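Local coordinates for protein prephenate dehydratase (Arthrobacter aurescens, PDB 3MWB) that probably catalyses the conversion of prephenate to phenylpyruvate, with loss of water and carbon dioxide, in phenylalanine biosynthesis, and binds phenylalanine itself, at residues A255-S258 and R259-D262; A288-A291 and P292-D296. All blocks are in the same frame, centred on the assembly; numbering follows the deposited sequence.

Both contacts are local turns of the chain, their centres about 11 Å apart, and each leads into a helix: interaction 1 starts helix 258-270 of the ACT domain, and interaction 2 starts the C-terminal helix 296-311. They join where Asp-296 OD1 accepts a probable hydrogen bond from Ser-258 N, at 2.8 Å. Arg-259 adds packing, its CD 3.6 Å from Thr-294 O and its NH2 3.6 Å from Ala-288 CB. Neither contact belongs to the phenylalanine pocket; the side chains of Arg-259 and Ala-291 each lie about 11 Å from a bound phenylalanine. The prephenate dehydratase family region lies earlier in the sequence.

Interaction 1: A255-S258 and R259-D262; sequences ATDS and RVAD
Asp-257, at the N-cap of the helix, and the residues of its first turn meet through backbone bonds first. Its carbonyl takes two N-H groups: Ala-261 N donates to Asp-257 O at 3.0 Å and almost straight (172°), while Val-260 N reaches the same oxygen from above the carbonyl plane along a more bent line. Asp-262 N then follows with a bond to Ser-258 O at 2.9 Å. The Asp-257 side chain makes no capping bond; its OD2 accepts from His-254 N instead.

Charge comes next. Arg-259 has CG wedged between backbone N and carbonyl carbon (chi1 63°), and the extended chain beyond it carries the guanidinium back beside Asp-257. The two flat groups point the same way with planes 13° apart, but OD2 lies well out of the guanidinium plane: at 3.9 Å, Asp-257 OD2 and Arg-259 NH2 form a long salt bridge of charges alone, no N-H aimed at the oxygen. Water supplies the directed bonds: one molecule accepts from Arg-259 NH2 and donates to Asp-257 OD2, and a second, in plane at the guanidinium edge, accepts from NH1 and gives a weak bond to OD1.

Carbon contacts complete the turn: Val-260 puts CG1 3.8 Å from Ala-255 CA and CG2 3.9 Å from Asp-257 CB. The methyl Ala-261 CB lies 3.3 Å from the backbone oxygen Ala-255 O.

In the ACT fold this turn joins strand 245-252 to helix 258-270. Phe-299 of helix 296-311 packs on Ser-258, Arg-259 and Asp-262, while Leu-310 and Val-306 of the second subunit press on Ala-255 and Ala-261.

Interaction 2: A288-A291 and P292-D296; sequences AVVA and PHTSD
Pro-292, bonded to Ala-291, lays CB over the centre of one face of the His-293 ring, 3.9 Å above its plane; Arg-269 of the second subunit also packs on this histidine. Pro-292 and His-293 occupy the corners of a type II beta turn from Ala-291 to Thr-294, with His-293 at positive phi (76°). The turn's own bond, Thr-294 N to Ala-291 O, is weak at 3.3 Å. A firmer one comes from the side chain: Thr-294 OG1, set between its backbone N and carbonyl carbon (chi1 72°), folds back and donates to Ala-291 O at 2.9 Å, from above the carbonyl plane. A water donates to Thr-294 OG1 at 2.8 Å and accepts from Ala-291 N. Val-290 CG1 packs 3.5 Å from Thr-294 OG1 and also touches Ser-295, as the Val-290 and Thr-294 side chains run past each other in opposite directions.

With a valine in place of Thr-294 the hydroxyl is gone, and the Ala-291 carbonyl would probably be left to the weak turn bond while the water lost an anchor. The chemistry thus ties a surface loop through one threonine hydroxyl that both donates and accepts, just before Ser-295 OG caps helix 296-311 at Ala-298 N.

Interaction 1: A255-S258 and R259-D262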
ATOM      1  N   ALA A 255      15.444  16.244 -10.251  1.00 21.24           N
ATOM      2  CA  ALA A 255      15.861  14.907 -10.701  1.00 21.79           C
ATOM      3  C   ALA A 255      17.153  14.394 -10.036  1.00 22.66           C
ATOM      4  O   ALA A 255      17.300  13.186  -9.835  1.00 22.85           O
ATOM      5  CB  ALA A 255      15.995  14.871 -12.216  1.00 23.54           C
ATOM      6  N   THR A 256      18.082  15.299  -9.713  1.00 23.32           N
ATOM      7  CA  THR A 256      19.346  14.918  -9.047  1.00 23.78           C
ATOM      8  C   THR A 256      19.233  14.577  -7.555  1.00 23.50           C
ATOM      9  O   THR A 256      20.074  13.841  -7.035  1.00 25.12           O
ATOM     10  CB  THR A 256      20.440  15.972  -9.207  1.00 24.30           C
ATOM     11  OG1 THR A 256      20.082  17.153  -8.487  1.00 23.72           O
ATOM     12  CG2 THR A 256      20.658  16.271 -10.675  1.00 25.25           C
ATOM     13  N   ASP A 257      18.240  15.125  -6.862  1.00 22.26           N
ATOM     14  CA  ASP A 257      17.947  14.700  -5.491  1.00 21.48           C
ATOM     15  C   ASP A 257      17.823  13.178  -5.482  1.00 20.76           C
ATOM     16  O   ASP A 257      17.127  12.606  -6.325  1.00 19.79           O
ATOM     17  CB  ASP A 257      16.641  15.303  -5.008  1.00 21.15           C
ATOM     18  CG  ASP A 257      16.667  16.824  -4.999  1.00 23.18           C
ATOM     19  OD1 ASP A 257      17.742  17.411  -4.784  1.00 25.32           O
ATOM     20  OD2 ASP A 257      15.611  17.424  -5.219  1.00 21.35           O
ATOM     21  N   SER A 258      18.484  12.532  -4.525  1.00 20.48           N
ATOM     22  CA  SER A 258      18.573  11.068  -4.529  1.00 20.63           C
ATOM     23  C   SER A 258      17.191  10.413  -4.482  1.00 20.33           C
ATOM     24  O   SER A 258      16.969   9.411  -5.162  1.00 20.27           O
ATOM     25  CB  SER A 258      19.443  10.566  -3.381  1.00 19.90           C
ATOM     26  OG  SER A 258      20.772  11.050  -3.492  1.00 20.82           O
ATOM     27  N   ARG A 259      16.266  10.985  -3.706  1.00 19.82           N
ATOM     28  CA  ARG A 259      14.932  10.389  -3.571  1.00 19.52           C
ATOM     29  C   ARG A 259      14.148  10.501  -4.881  1.00 19.66           C
ATOM     30  O   ARG A 259      13.305   9.677  -5.166  1.00 19.44           O
ATOM     31  CB  ARG A 259      14.128  11.019  -2.410  1.00 19.07           C
ATOM     32  CG  ARG A 259      13.840  12.501  -2.620  1.00 19.05           C
ATOM     33  CD  ARG A 259      13.320  13.200  -1.340  1.00 18.78           C
ATOM     34  NE  ARG A 259      12.986  14.601  -1.641  1.00 21.00           N
ATOM     35  CZ  ARG A 259      13.872  15.593  -1.758  1.00 23.01           C
ATOM     36  NH1 ARG A 259      15.170  15.375  -1.568  1.00 22.52           N
ATOM     37  NH2 ARG A 259      13.458  16.833  -2.045  1.00 22.73           N
ATOM     38  N   VAL A 260      14.461  11.519  -5.680  1.00 19.84           N
ATOM     39  CA  VAL A 260      13.742  11.758  -6.916  1.00 19.58           C
ATOM     40  C   VAL A 260      14.290  10.862  -8.016  1.00 19.74           C
ATOM     41  O   VAL A 260      13.515  10.254  -8.740  1.00 20.24           O
ATOM     42  CB  VAL A 260      13.775  13.251  -7.335  1.00 18.68           C
ATOM     43  CG1 VAL A 260      13.049  13.453  -8.683  1.00 20.02           C
ATOM     44  CG2 VAL A 260      13.144  14.157  -6.230  1.00 20.15           C
ATOM     45  N   ALA A 261      15.617  10.813  -8.155  1.00 20.35           N
ATOM     46  CA  ALA A 261      16.254   9.895  -9.084  1.00 21.08           C
ATOM     47  C   ALA A 261      15.795   8.480  -8.792  1.00 21.52           C
ATOM     48  O   ALA A 261      15.508   7.719  -9.721  1.00 22.20           O
ATOM     49  CB  ALA A 261      17.801   9.987  -9.021  1.00 20.77           C
ATOM     50  N   ASP A 262      15.756   8.122  -7.515  1.00 21.98           N
ATOM     51  CA  ASP A 262      15.311   6.790  -7.135  1.00 23.44           C
ATOM     52  C   ASP A 262      13.860   6.533  -7.553  1.00 21.74           C
ATOM     53  O   ASP A 262      13.565   5.494  -8.142  1.00 22.01           O
ATOM     54  CB  ASP A 262      15.509   6.545  -5.639  1.00 25.30           C
ATOM     55  CG  ASP A 262      15.730   5.082  -5.323  1.00 29.31           C
ATOM     56  OD1 ASP A 262      16.717   4.509  -5.853  1.00 29.94           O
ATOM     57  OD2 ASP A 262      14.928   4.511  -4.535  1.00 30.28           O
TER
HETATM   58  O   HOH W   1      14.749  19.122  -3.111  1.00 22.52           O
HETATM   59  O   HOH W   2      17.425  17.141  -1.401  1.00 23.78           O

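Interaction 2: A288-A291 and P292-D296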
ATOM      1  N   ALA A 288      11.218  22.270  -1.072  1.00 22.69           N
ATOM      2  CA  ALA A 288      10.765  20.928  -0.704  1.00 22.35           C
ATOM      3  C   ALA A 288      10.984  20.702   0.781  1.00 23.40           C
ATOM      4  O   ALA A 288      12.033  21.070   1.319  1.00 23.50           O
ATOM      5  CB  ALA A 288      11.540  19.873  -1.481  1.00 20.40           C
ATOM      6  N   VAL A 289      10.012  20.085   1.449  1.00 24.10           N
ATOM      7  CA  VAL A 289      10.271  19.574   2.793  1.00 25.90           C
ATOM      8  C   VAL A 289      10.841  18.148   2.673  1.00 25.56           C
ATOM      9  O   VAL A 289      10.189  17.272   2.098  1.00 25.73           O
ATOM     10  CB  VAL A 289       8.990  19.589   3.657  1.00 28.29           C
ATOM     11  CG1 VAL A 289       9.202  18.776   4.939  1.00 30.88           C
ATOM     12  CG2 VAL A 289       8.577  21.026   3.964  1.00 29.81           C
ATOM     13  N   VAL A 290      12.059  17.920   3.174  1.00 25.80           N
ATOM     14  CA  VAL A 290      12.683  16.599   3.057  1.00 25.42           C
ATOM     15  C   VAL A 290      12.314  15.744   4.259  1.00 27.90           C
ATOM     16  O   VAL A 290      12.671  16.066   5.385  1.00 28.88           O
ATOM     17  CB  VAL A 290      14.206  16.695   2.883  1.00 25.44           C
ATOM     18  CG1 VAL A 290      14.827  15.314   2.676  1.00 24.57           C
ATOM     19  CG2 VAL A 290      14.512  17.574   1.691  1.00 25.12           C
ATOM     20  N   ALA A 291      11.568  14.667   3.999  1.00 28.64           N
ATOM     21  CA  ALA A 291      11.017  13.849   5.062  1.00 31.76           C
ATOM     22  C   ALA A 291      12.167  13.110   5.743  1.00 32.15           C
ATOM     23  O   ALA A 291      13.291  13.033   5.174  1.00 30.39           O
ATOM     24  CB  ALA A 291       9.956  12.850   4.497  1.00 33.19           C
ATOM     25  N   PRO A 292      11.913  12.589   6.966  1.00 34.74           N
ATOM     26  CA  PRO A 292      12.893  11.721   7.621  1.00 35.29           C
ATOM     27  C   PRO A 292      13.264  10.557   6.719  1.00 33.99           C
ATOM     28  O   PRO A 292      12.402  10.037   5.975  1.00 33.71           O
ATOM     29  CB  PRO A 292      12.120  11.172   8.822  1.00 38.83           C
ATOM     30  CG  PRO A 292      11.167  12.265   9.158  1.00 40.89           C
ATOM     31  CD  PRO A 292      10.748  12.848   7.841  1.00 37.84           C
ATOM     32  N   HIS A 293      14.528  10.153   6.785  1.00 32.70           N
ATOM     33  CA  HIS A 293      14.968   8.926   6.120  1.00 32.92           C
ATOM     34  C   HIS A 293      15.096   9.120   4.611  1.00 30.05           C
ATOM     35  O   HIS A 293      15.387   8.165   3.907  1.00 30.50           O
ATOM     36  CB  HIS A 293      13.974   7.755   6.335  1.00 35.44           C
ATOM     37  CG  HIS A 293      13.460   7.593   7.733  1.00 40.79           C
ATOM     38  ND1 HIS A 293      12.144   7.269   8.003  1.00 45.19           N
ATOM     39  CD2 HIS A 293      14.087   7.637   8.936  1.00 43.24           C
ATOM     40  CE1 HIS A 293      11.977   7.148   9.307  1.00 47.01           C
ATOM     41  NE2 HIS A 293      13.139   7.367   9.897  1.00 47.57           N
ATOM     42  N   THR A 294      14.840  10.322   4.087  1.00 20.44           N
ATOM     43  CA  THR A 294      14.823  10.461   2.607  1.00 20.73           C
ATOM     44  C   THR A 294      15.828  11.442   2.058  1.00 19.72           C
ATOM     45  O   THR A 294      15.828  11.720   0.830  1.00 21.23           O
ATOM     46  CB  THR A 294      13.448  10.850   2.033  1.00 21.66           C
ATOM     47  OG1 THR A 294      13.170  12.218   2.351  1.00 21.19           O
ATOM     48  CG2 THR A 294      12.331   9.936   2.571  1.00 23.91           C
ATOM     49  N   SER A 295      16.677  11.968   2.938  1.00 18.89           N
ATOM     50  CA  SER A 295      17.714  12.911   2.502  1.00 18.91           C
ATOM     51  C   SER A 295      18.768  12.214   1.650  1.00 19.10           C
ATOM     52  O   SER A 295      18.905  10.980   1.656  1.00 19.43           O
ATOM     53  CB  SER A 295      18.379  13.612   3.699  1.00 19.43           C
ATOM     54  OG  SER A 295      19.157  12.698   4.425  1.00 21.55           O
ATOM     55  N   ASP A 296      19.506  13.010   0.888  1.00 19.34           N
ATOM     56  CA  ASP A 296      20.561  12.478   0.077  1.00 20.08           C
ATOM     57  C   ASP A 296      21.510  11.668   0.970  1.00 19.66           C
ATOM     58  O   ASP A 296      22.011  10.614   0.559  1.00 20.12           O
ATOM     59  CB  ASP A 296      21.274  13.618  -0.653  1.00 21.65           C
ATOM     60  CG  ASP A 296      20.519  14.093  -1.903  1.00 24.50           C
ATOM     61  OD1 ASP A 296      19.321  13.745  -2.118  1.00 22.72           O
ATOM     62  OD2 ASP A 296      21.151  14.820  -2.699  1.00 27.24           O
TER
HETATM   63  O   HOH W   3      11.371  14.094   1.254  1.00 32.21           O